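Local coordinates for protein C-glycoside 3-oxidase (Microbacterium trichothecenolyticum, PDB 7DVE) that oxidises the C3 hydroxyl of the sugar in C-glycosides such as isoorientin and mangiferin, using FAD and passing the electrons to oxygen to form hydrogen peroxide, at residues T129-I141 with W332-Q344. Numbering follows the deposited sequence.
Sequences TGACPRPNDSERI and WVPFTDDMPFHGQ. With FAD (flavin-adenine dinucleotide), chain C.
The carboxylates of Asp-137 and Asp-337 each accept a backbone amide across the contact: Asp-337 N gives a nearly straight bond (176°) to the anti lone pair of Asp-137 OD2 at 3.1 Å, and Asp-337 OD1 takes both Ser-138 N and Ser-138 OG, which reach it from opposite faces of the carboxylate plane. These three donors probably ease the proximity of the like charges, whose oxygens Asp-137 OD2 and Asp-337 OD1 are 4.1 Å apart. Asn-136, with CG anti to its own N (chi1 -167°), brings ND2 to Phe-335 O at 2.8 Å, the oxygen standing somewhat out of the Asn-136 amide plane. The Glu-139 carboxylate lies almost parallel to the Phe-335 ring, 12° between planes, with Glu-139 CG over the same face, 3.7 Å from the ring centroid. Glu-139 OE1 accepts Asn-136 N at 2.8 Å, while OE2 takes the amides of Ala-486 and Cys-487. In this GMC oxidoreductase the hairpin of strands 330-333 and 341-347 meets the loop that delivers Ala-131 to the flavin, where Ala-131 N donates a hydrogen bond to FAD O4 and Ala-131 O accepts one from FAD N3. Replacing Glu-139 by an alanine removes the carboxylate, which would probably leave the amides of Asn-136, Ala-486 and Cys-487 without this acceptor and the Phe-335 ring without the group stacked on it. Nearer FAD, Pro-133 CB sits over the six-membered ring of Trp-332, opposite Pro-334, and His-342 NE2 donates in its ring plane to Gln-344 OE1 (2.7 Å), which also accepts Asn-488 ND2.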
ATOM      1  N   THR A 129       0.259  -8.501  -2.020  1.00 47.54           N
ATOM      2  CA  THR A 129       1.137  -9.404  -2.769  1.00 47.64           C
ATOM      3  C   THR A 129       2.552  -8.848  -2.925  1.00 46.91           C
ATOM      4  O   THR A 129       3.271  -9.238  -3.852  1.00 46.81           O
ATOM      5  CB  THR A 129       0.555  -9.734  -4.145  1.00 45.75           C
ATOM      6  OG1 THR A 129       0.348  -8.524  -4.860  1.00 46.02           O
ATOM      7  CG2 THR A 129      -0.752 -10.508  -4.035  1.00 47.63           C
ATOM      8  N   GLY A 130       2.936  -7.905  -2.066  1.00 47.30           N
ATOM      9  CA  GLY A 130       4.316  -7.641  -1.699  1.00 47.01           C
ATOM     10  C   GLY A 130       5.255  -7.090  -2.755  1.00 48.02           C
ATOM     11  O   GLY A 130       6.459  -7.081  -2.502  1.00 46.16           O
ATOM     12  N   ALA A 131       4.779  -6.618  -3.916  1.00 44.41           N
ATOM     13  CA  ALA A 131       5.704  -6.133  -4.939  1.00 46.08           C
ATOM     14  C   ALA A 131       6.206  -4.716  -4.608  1.00 51.05           C
ATOM     15  O   ALA A 131       5.401  -3.811  -4.334  1.00 49.01           O
ATOM     16  CB  ALA A 131       5.047  -6.168  -6.313  1.00 43.13           C
ATOM     17  N   CYS A 132       7.537  -4.517  -4.645  1.00 47.49           N
ATOM     18  CA  CYS A 132       8.155  -3.280  -4.160  1.00 48.27           C
ATOM     19  C   CYS A 132       9.151  -2.662  -5.140  1.00 50.48           C
ATOM     20  O   CYS A 132      10.326  -2.486  -4.809  1.00 52.44           O
ATOM     21  CB  CYS A 132       8.851  -3.527  -2.825  1.00 47.49           C
ATOM     22  SG  CYS A 132       7.761  -3.829  -1.433  1.00 47.75           S
ATOM     23  N   PRO A 133       8.709  -2.240  -6.322  1.00 50.31           N
ATOM     24  CA  PRO A 133       9.621  -1.522  -7.222  1.00 50.51           C
ATOM     25  C   PRO A 133       9.932  -0.118  -6.722  1.00 53.44           C
ATOM     26  O   PRO A 133       9.218   0.464  -5.896  1.00 49.83           O
ATOM     27  CB  PRO A 133       8.853  -1.471  -8.544  1.00 51.15           C
ATOM     28  CG  PRO A 133       7.423  -1.477  -8.140  1.00 52.27           C
ATOM     29  CD  PRO A 133       7.325  -2.253  -6.827  1.00 51.96           C
ATOM     30  N   ARG A 134      11.045   0.435  -7.253  1.00 52.52           N
ATOM     31  CA  ARG A 134      11.409   1.827  -7.061  1.00 53.11           C
ATOM     32  C   ARG A 134      10.760   2.670  -8.151  1.00 54.16           C
ATOM     33  O   ARG A 134      10.576   2.192  -9.273  1.00 56.16           O
ATOM     34  CB  ARG A 134      12.925   1.993  -7.114  1.00 54.63           C
ATOM     35  CG  ARG A 134      13.645   1.478  -5.870  1.00 53.97           C
ATOM     36  CD  ARG A 134      15.137   1.708  -5.959  1.00 55.66           C
ATOM     37  NE  ARG A 134      15.826   1.202  -4.777  1.00 55.89           N
ATOM     38  CZ  ARG A 134      16.798   1.849  -4.151  1.00 60.95           C
ATOM     39  NH1 ARG A 134      17.229   3.030  -4.574  1.00 62.49           N
ATOM     40  NH2 ARG A 134      17.347   1.306  -3.064  1.00 62.12           N
ATOM     41  N   PRO A 135      10.377   3.908  -7.850  1.00 54.49           N
ATOM     42  CA  PRO A 135       9.879   4.793  -8.906  1.00 56.73           C
ATOM     43  C   PRO A 135      10.997   5.135  -9.880  1.00 59.37           C
ATOM     44  O   PRO A 135      12.171   5.210  -9.511  1.00 59.33           O
ATOM     45  CB  PRO A 135       9.409   6.033  -8.140  1.00 56.48           C
ATOM     46  CG  PRO A 135      10.240   6.033  -6.882  1.00 54.99           C
ATOM     47  CD  PRO A 135      10.442   4.584  -6.541  1.00 57.21           C
ATOM     48  N   ASN A 136      10.614   5.346 -11.139  1.00 56.88           N
ATOM     49  CA  ASN A 136      11.543   5.693 -12.207  1.00 61.21           C
ATOM     50  C   ASN A 136      11.084   6.970 -12.915  1.00 63.40           C
ATOM     51  O   ASN A 136       9.894   7.293 -12.933  1.00 65.08           O
ATOM     52  CB  ASN A 136      11.661   4.526 -13.196  1.00 58.36           C
ATOM     53  CG  ASN A 136      12.838   4.676 -14.150  1.00 69.18           C
ATOM     54  OD1 ASN A 136      13.804   5.408 -13.876  1.00 68.76           O
ATOM     55  ND2 ASN A 136      12.784   3.949 -15.265  1.00 71.68           N
ATOM     56  N   ASP A 137      12.031   7.698 -13.488  1.00 64.36           N
ATOM     57  CA  ASP A 137      11.757   8.862 -14.366  1.00 66.81           C
ATOM     58  C   ASP A 137      10.762   9.804 -13.672  1.00 65.07           C
ATOM     59  O   ASP A 137      10.956  10.135 -12.493  1.00 64.06           O
ATOM     60  CB  ASP A 137      11.327   8.334 -15.739  1.00 68.94           C
ATOM     61  CG  ASP A 137      12.502   7.790 -16.567  1.00 69.50           C
ATOM     62  OD1 ASP A 137      13.660   7.783 -16.071  1.00 72.57           O
ATOM     63  OD2 ASP A 137      12.266   7.376 -17.728  1.00 69.05           O
ATOM     64  N   SER A 138       9.682  10.234 -14.335  1.00 64.19           N
ATOM     65  CA  SER A 138       8.768  11.244 -13.791  1.00 65.36           C
ATOM     66  C   SER A 138       7.988  10.779 -12.561  1.00 63.77           C
ATOM     67  O   SER A 138       7.460  11.633 -11.846  1.00 63.74           O
ATOM     68  CB  SER A 138       7.781  11.723 -14.877  1.00 62.20           C
ATOM     69  OG  SER A 138       6.883  10.665 -15.253  1.00 66.49           O
ATOM     70  N   GLU A 139       7.914   9.481 -12.266  1.00 60.31           N
ATOM     71  CA  GLU A 139       7.326   9.099 -10.981  1.00 61.45           C
ATOM     72  C   GLU A 139       8.139   9.555  -9.774  1.00 61.18           C
ATOM     73  O   GLU A 139       7.627   9.468  -8.651  1.00 61.68           O
ATOM     74  CB  GLU A 139       7.157   7.584 -10.833  1.00 54.92           C
ATOM     75  CG  GLU A 139       6.903   6.798 -12.088  1.00 56.73           C
ATOM     76  CD  GLU A 139       6.900   5.302 -11.802  1.00 57.15           C
ATOM     77  OE1 GLU A 139       7.997   4.711 -11.707  1.00 61.20           O
ATOM     78  OE2 GLU A 139       5.815   4.718 -11.641  1.00 54.65           O
ATOM     79  N   ARG A 140       9.392   9.963  -9.954  1.00 59.91           N
ATOM     80  CA  ARG A 140      10.276  10.214  -8.827  1.00 63.27           C
ATOM     81  C   ARG A 140      10.068  11.618  -8.296  1.00 66.00           C
ATOM     82  O   ARG A 140       9.926  12.575  -9.067  1.00 65.27           O
ATOM     83  CB  ARG A 140      11.739  10.015  -9.234  1.00 64.03           C
ATOM     84  CG  ARG A 140      12.055   8.562  -9.609  1.00 64.46           C
ATOM     85  CD  ARG A 140      13.503   8.365 -10.019  1.00 64.45           C
ATOM     86  NE  ARG A 140      14.453   8.612  -8.944  1.00 68.36           N
ATOM     87  CZ  ARG A 140      14.998   7.677  -8.172  1.00 68.22           C
ATOM     88  NH1 ARG A 140      14.603   6.418  -8.225  1.00 64.70           N
ATOM     89  NH2 ARG A 140      15.978   8.015  -7.332  1.00 66.85           N
ATOM     90  N   ILE A 141      10.058  11.746  -6.973  1.00 65.77           N
ATOM     91  CA  ILE A 141       9.904  13.072  -6.383  1.00 66.63           C
ATOM     92  C   ILE A 141      11.223  13.829  -6.575  1.00 72.19           C
ATOM     93  O   ILE A 141      12.261  13.480  -6.003  1.00 71.01           O
ATOM     94  CB  ILE A 141       9.481  12.991  -4.914  1.00 64.09           C
ATOM     95  CG1 ILE A 141       8.102  12.320  -4.822  1.00 63.57           C
ATOM     96  CG2 ILE A 141       9.387  14.371  -4.336  1.00 69.57           C
ATOM     97  CD1 ILE A 141       7.807  11.618  -3.513  1.00 61.25           C
ATOM     98  N   TRP A 332       9.329  -7.944 -13.240  1.00 49.87           N
ATOM     99  CA  TRP A 332       9.085  -6.516 -13.253  1.00 49.92           C
ATOM    100  C   TRP A 332       9.439  -5.962 -14.627  1.00 53.07           C
ATOM    101  O   TRP A 332      10.556  -6.169 -15.108  1.00 53.43           O
ATOM    102  CB  TRP A 332       9.939  -5.860 -12.171  1.00 50.41           C
ATOM    103  CG  TRP A 332       9.894  -4.372 -12.112  1.00 54.43           C
ATOM    104  CD1 TRP A 332       8.915  -3.555 -12.605  1.00 50.30           C
ATOM    105  CD2 TRP A 332      10.865  -3.515 -11.492  1.00 52.07           C
ATOM    106  NE1 TRP A 332       9.219  -2.247 -12.335  1.00 51.73           N
ATOM    107  CE2 TRP A 332      10.413  -2.192 -11.660  1.00 53.02           C
ATOM    108  CE3 TRP A 332      12.076  -3.743 -10.821  1.00 53.07           C
ATOM    109  CZ2 TRP A 332      11.117  -1.095 -11.172  1.00 51.80           C
ATOM    110  CZ3 TRP A 332      12.783  -2.665 -10.339  1.00 53.16           C
ATOM    111  CH2 TRP A 332      12.305  -1.350 -10.520  1.00 56.73           C
ATOM    112  N   VAL A 333       8.487  -5.279 -15.262  1.00 52.49           N
ATOM    113  CA  VAL A 333       8.705  -4.574 -16.520  1.00 52.14           C
ATOM    114  C   VAL A 333       8.620  -3.088 -16.201  1.00 54.25           C
ATOM    115  O   VAL A 333       7.511  -2.539 -16.089  1.00 52.48           O
ATOM    116  CB  VAL A 333       7.685  -4.971 -17.596  1.00 53.14           C
ATOM    117  CG1 VAL A 333       8.135  -4.421 -18.963  1.00 52.81           C
ATOM    118  CG2 VAL A 333       7.488  -6.489 -17.624  1.00 49.98           C
ATOM    119  N   PRO A 334       9.757  -2.409 -16.050  1.00 57.44           N
ATOM    120  CA  PRO A 334       9.755  -1.083 -15.421  1.00 56.92           C
ATOM    121  C   PRO A 334       9.121   0.009 -16.267  1.00 57.27           C
ATOM    122  O   PRO A 334       9.192   0.010 -17.497  1.00 57.16           O
ATOM    123  CB  PRO A 334      11.244  -0.796 -15.193  1.00 59.30           C
ATOM    124  CG  PRO A 334      11.862  -2.172 -15.101  1.00 61.12           C
ATOM    125  CD  PRO A 334      11.097  -3.022 -16.075  1.00 56.84           C
ATOM    126  N   PHE A 335       8.471   0.929 -15.551  1.00 56.80           N
ATOM    127  CA  PHE A 335       8.035   2.217 -16.076  1.00 58.85           C
ATOM    128  C   PHE A 335       9.204   3.025 -16.650  1.00 61.90           C
ATOM    129  O   PHE A 335      10.274   3.114 -16.042  1.00 61.26           O
ATOM    130  CB  PHE A 335       7.367   2.993 -14.932  1.00 55.57           C
ATOM    131  CG  PHE A 335       6.922   4.388 -15.295  1.00 61.45           C
ATOM    132  CD1 PHE A 335       7.836   5.457 -15.319  1.00 59.44           C
ATOM    133  CD2 PHE A 335       5.580   4.646 -15.589  1.00 55.70           C
ATOM    134  CE1 PHE A 335       7.414   6.739 -15.648  1.00 62.35           C
ATOM    135  CE2 PHE A 335       5.157   5.932 -15.905  1.00 59.91           C
ATOM    136  CZ  PHE A 335       6.075   6.981 -15.942  1.00 59.39           C
ATOM    137  N   THR A 336       8.981   3.640 -17.819  1.00 62.46           N
ATOM    138  CA  THR A 336       9.825   4.713 -18.350  1.00 65.63           C
ATOM    139  C   THR A 336       8.937   5.816 -18.915  1.00 67.27           C
ATOM    140  O   THR A 336       7.810   5.561 -19.352  1.00 66.81           O
ATOM    141  CB  THR A 336      10.786   4.237 -19.453  1.00 67.28           C
ATOM    142  OG1 THR A 336      10.040   3.755 -20.579  1.00 67.70           O
ATOM    143  CG2 THR A 336      11.729   3.141 -18.940  1.00 69.87           C
ATOM    144  N   ASP A 337       9.451   7.051 -18.900  1.00 67.09           N
ATOM    145  CA  ASP A 337       8.692   8.181 -19.436  1.00 68.17           C
ATOM    146  C   ASP A 337       8.166   7.883 -20.838  1.00 69.19           C
ATOM    147  O   ASP A 337       7.035   8.254 -21.182  1.00 69.37           O
ATOM    148  CB  ASP A 337       9.563   9.442 -19.468  1.00 67.90           C
ATOM    149  CG  ASP A 337       9.604  10.160 -18.135  1.00 67.18           C
ATOM    150  OD1 ASP A 337       8.918   9.702 -17.213  1.00 70.35           O
ATOM    151  OD2 ASP A 337      10.318  11.173 -17.998  1.00 75.22           O
ATOM    152  N   ASP A 338       8.978   7.205 -21.655  1.00 69.00           N
ATOM    153  CA  ASP A 338       8.615   6.843 -23.020  1.00 69.90           C
ATOM    154  C   ASP A 338       7.587   5.705 -23.075  1.00 70.58           C
ATOM    155  O   ASP A 338       6.831   5.612 -24.050  1.00 71.09           O
ATOM    156  CB  ASP A 338       9.877   6.431 -23.770  1.00 73.22           C
ATOM    157  CG  ASP A 338      11.125   7.232 -23.329  1.00 79.99           C
ATOM    158  OD1 ASP A 338      11.202   8.464 -23.585  1.00 80.04           O
ATOM    159  OD2 ASP A 338      12.000   6.624 -22.644  1.00 78.02           O
ATOM    160  N   MET A 339       7.561   4.822 -22.065  1.00 68.70           N
ATOM    161  CA  MET A 339       6.654   3.667 -22.015  1.00 68.14           C
ATOM    162  C   MET A 339       5.973   3.639 -20.651  1.00 65.03           C
ATOM    163  O   MET A 339       6.304   2.808 -19.798  1.00 63.63           O
ATOM    164  CB  MET A 339       7.408   2.354 -22.249  1.00 71.14           C
ATOM    165  CG  MET A 339       7.753   1.992 -23.680  1.00 73.43           C
ATOM    166  SD  MET A 339       6.326   2.059 -24.750  1.00 83.90           S
ATOM    167  CE  MET A 339       5.575   0.473 -24.322  1.00 73.93           C
ATOM    168  N   PRO A 340       5.001   4.530 -20.415  1.00 64.54           N
ATOM    169  CA  PRO A 340       4.632   4.888 -19.034  1.00 61.50           C
ATOM    170  C   PRO A 340       3.642   3.930 -18.371  1.00 60.44           C
ATOM    171  O   PRO A 340       2.576   4.329 -17.894  1.00 57.57           O
ATOM    172  CB  PRO A 340       4.066   6.306 -19.208  1.00 61.05           C
ATOM    173  CG  PRO A 340       3.504   6.327 -20.573  1.00 60.77           C
ATOM    174  CD  PRO A 340       4.344   5.397 -21.411  1.00 64.65           C
ATOM    175  N   PHE A 341       4.033   2.654 -18.262  1.00 58.02           N
ATOM    176  CA  PHE A 341       3.267   1.650 -17.536  1.00 54.74           C
ATOM    177  C   PHE A 341       4.182   0.839 -16.635  1.00 56.35           C
ATOM    178  O   PHE A 341       5.286   0.452 -17.029  1.00 57.36           O
ATOM    179  CB  PHE A 341       2.520   0.705 -18.497  1.00 57.17           C
ATOM    180  CG  PHE A 341       2.168   1.347 -19.789  1.00 56.89           C
ATOM    181  CD1 PHE A 341       1.097   2.210 -19.869  1.00 56.45           C
ATOM    182  CD2 PHE A 341       2.956   1.149 -20.912  1.00 58.79           C
ATOM    183  CE1 PHE A 341       0.796   2.860 -21.072  1.00 59.72           C
ATOM    184  CE2 PHE A 341       2.668   1.789 -22.114  1.00 62.45           C
ATOM    185  CZ  PHE A 341       1.585   2.645 -22.197  1.00 58.88           C
ATOM    186  N   HIS A 342       3.719   0.568 -15.424  1.00 55.57           N
ATOM    187  CA  HIS A 342       4.393  -0.405 -14.576  1.00 52.06           C
ATOM    188  C   HIS A 342       3.813  -1.781 -14.895  1.00 53.59           C
ATOM    189  O   HIS A 342       2.592  -1.964 -14.852  1.00 51.37           O
ATOM    190  CB  HIS A 342       4.215  -0.062 -13.103  1.00 50.17           C
ATOM    191  CG  HIS A 342       4.435  -1.218 -12.186  1.00 51.96           C
ATOM    192  ND1 HIS A 342       5.692  -1.617 -11.784  1.00 49.31           N
ATOM    193  CD2 HIS A 342       3.560  -2.083 -11.612  1.00 50.78           C
ATOM    194  CE1 HIS A 342       5.582  -2.660 -10.984  1.00 50.80           C
ATOM    195  NE2 HIS A 342       4.298  -2.959 -10.856  1.00 51.50           N
ATOM    196  N   GLY A 343       4.671  -2.739 -15.237  1.00 51.73           N
ATOM    197  CA  GLY A 343       4.237  -4.073 -15.611  1.00 49.50           C
ATOM    198  C   GLY A 343       4.742  -5.106 -14.621  1.00 51.18           C
ATOM    199  O   GLY A 343       5.885  -5.045 -14.168  1.00 47.73           O
ATOM    200  N   GLN A 344       3.892  -6.062 -14.299  1.00 48.52           N
ATOM    201  CA  GLN A 344       4.375  -7.191 -13.542  1.00 46.83           C
ATOM    202  C   GLN A 344       3.746  -8.448 -14.112  1.00 48.34           C
ATOM    203  O   GLN A 344       2.579  -8.444 -14.516  1.00 44.98           O
ATOM    204  CB  GLN A 344       4.084  -7.057 -12.042  1.00 48.04           C
ATOM    205  CG  GLN A 344       2.653  -6.769 -11.688  1.00 49.10           C
ATOM    206  CD  GLN A 344       2.512  -6.196 -10.284  1.00 50.56           C
ATOM    207  OE1 GLN A 344       3.213  -5.240  -9.893  1.00 49.20           O
ATOM    208  NE2 GLN A 344       1.602  -6.779  -9.518  1.00 48.08           N
TER
HETATM  209  PA  FAD C 801      -2.987   0.575   5.232  1.00 52.71           P
HETATM  210  O1A FAD C 801      -4.397   0.679   4.785  1.00 53.98           O
HETATM  211  O2A FAD C 801      -2.163  -0.556   4.747  1.00 51.84           O
HETATM  212  O5B FAD C 801      -3.122   0.583   6.840  1.00 55.82           O
HETATM  213  C5B FAD C 801      -3.827   1.654   7.474  1.00 52.77           C
HETATM  214  C4B FAD C 801      -4.400   1.184   8.786  1.00 54.23           C
HETATM  215  O4B FAD C 801      -5.028   2.359   9.379  1.00 55.29           O
HETATM  216  C3B FAD C 801      -5.542   0.171   8.563  1.00 56.76           C
HETATM  217  O3B FAD C 801      -5.273  -0.994   9.366  1.00 55.53           O
HETATM  218  C2B FAD C 801      -6.749   0.946   9.115  1.00 54.00           C
HETATM  219  O2B FAD C 801      -7.673   0.086   9.786  1.00 53.14           O
HETATM  220  C1B FAD C 801      -6.116   1.862  10.143  1.00 56.53           C
HETATM  221  N9A FAD C 801      -7.031   3.015  10.471  1.00 58.82           N
HETATM  222  C8A FAD C 801      -7.572   3.780   9.509  1.00 57.00           C
HETATM  223  N7A FAD C 801      -8.323   4.723  10.089  1.00 58.51           N
HETATM  224  C5A FAD C 801      -8.262   4.547  11.411  1.00 61.01           C
HETATM  225  C6A FAD C 801      -8.818   5.232  12.420  1.00 63.10           C
HETATM  226  N6A FAD C 801      -9.584   6.267  12.078  1.00 63.88           N
HETATM  227  N1A FAD C 801      -8.620   4.903  13.711  1.00 63.15           N
HETATM  228  C2A FAD C 801      -7.802   3.806  13.989  1.00 63.43           C
HETATM  229  N3A FAD C 801      -7.217   3.109  12.915  1.00 60.31           N
HETATM  230  C4A FAD C 801      -7.458   3.493  11.651  1.00 60.47           C
HETATM  231  N1  FAD C 801       1.005  -2.576  -2.631  1.00 46.90           N
HETATM  232  C2  FAD C 801       2.262  -2.613  -3.209  1.00 48.94           C
HETATM  233  O2  FAD C 801       3.004  -1.655  -3.031  1.00 47.44           O
HETATM  234  N3  FAD C 801       2.652  -3.717  -3.985  1.00 49.43           N
HETATM  235  C4  FAD C 801       1.779  -4.817  -4.137  1.00 46.34           C
HETATM  236  O4  FAD C 801       2.143  -5.792  -4.802  1.00 44.99           O
HETATM  237  C4X FAD C 801       0.520  -4.762  -3.549  1.00 47.60           C
HETATM  238  N5  FAD C 801      -0.390  -5.756  -3.701  1.00 48.00           N
HETATM  239  C5X FAD C 801      -1.556  -5.721  -2.993  1.00 47.91           C
HETATM  240  C6  FAD C 801      -2.452  -6.806  -3.024  1.00 46.89           C
HETATM  241  C7  FAD C 801      -3.619  -6.822  -2.269  1.00 47.81           C
HETATM  242  C7M FAD C 801      -4.580  -8.037  -2.319  1.00 47.59           C
HETATM  243  C8  FAD C 801      -3.920  -5.726  -1.459  1.00 47.10           C
HETATM  244  C8M FAD C 801      -5.212  -5.728  -0.619  1.00 46.92           C
HETATM  245  C9  FAD C 801      -3.040  -4.635  -1.426  1.00 48.01           C
HETATM  246  C9A FAD C 801      -1.860  -4.619  -2.193  1.00 46.91           C
HETATM  247  N10 FAD C 801      -1.017  -3.561  -2.179  1.00 48.35           N
HETATM  248  C10 FAD C 801       0.162  -3.637  -2.800  1.00 47.89           C
HETATM  249  C1' FAD C 801      -1.325  -2.291  -1.463  1.00 47.91           C
HETATM  250  C2' FAD C 801      -0.703  -2.160  -0.067  1.00 49.69           C
HETATM  251  O2' FAD C 801      -1.323  -3.126   0.798  1.00 49.02           O
HETATM  252  C3' FAD C 801      -0.869  -0.699   0.470  1.00 48.66           C
HETATM  253  O3' FAD C 801      -0.200   0.221  -0.405  1.00 49.14           O
HETATM  254  C4' FAD C 801      -0.216  -0.532   1.843  1.00 50.60           C
HETATM  255  O4' FAD C 801      -0.786  -1.458   2.756  1.00 49.37           O
HETATM  256  C5' FAD C 801      -0.445   0.907   2.379  1.00 52.64           C
HETATM  257  O5' FAD C 801      -0.027   1.001   3.756  1.00 52.08           O
HETATM  258  P   FAD C 801      -0.597   2.106   4.793  1.00 53.84           P
HETATM  259  O1P FAD C 801      -0.182   1.824   6.194  1.00 54.13           O
HETATM  260  O2P FAD C 801      -0.263   3.412   4.187  1.00 54.87           O
HETATM  261  O3P FAD C 801      -2.203   1.936   4.890  1.00 54.12           O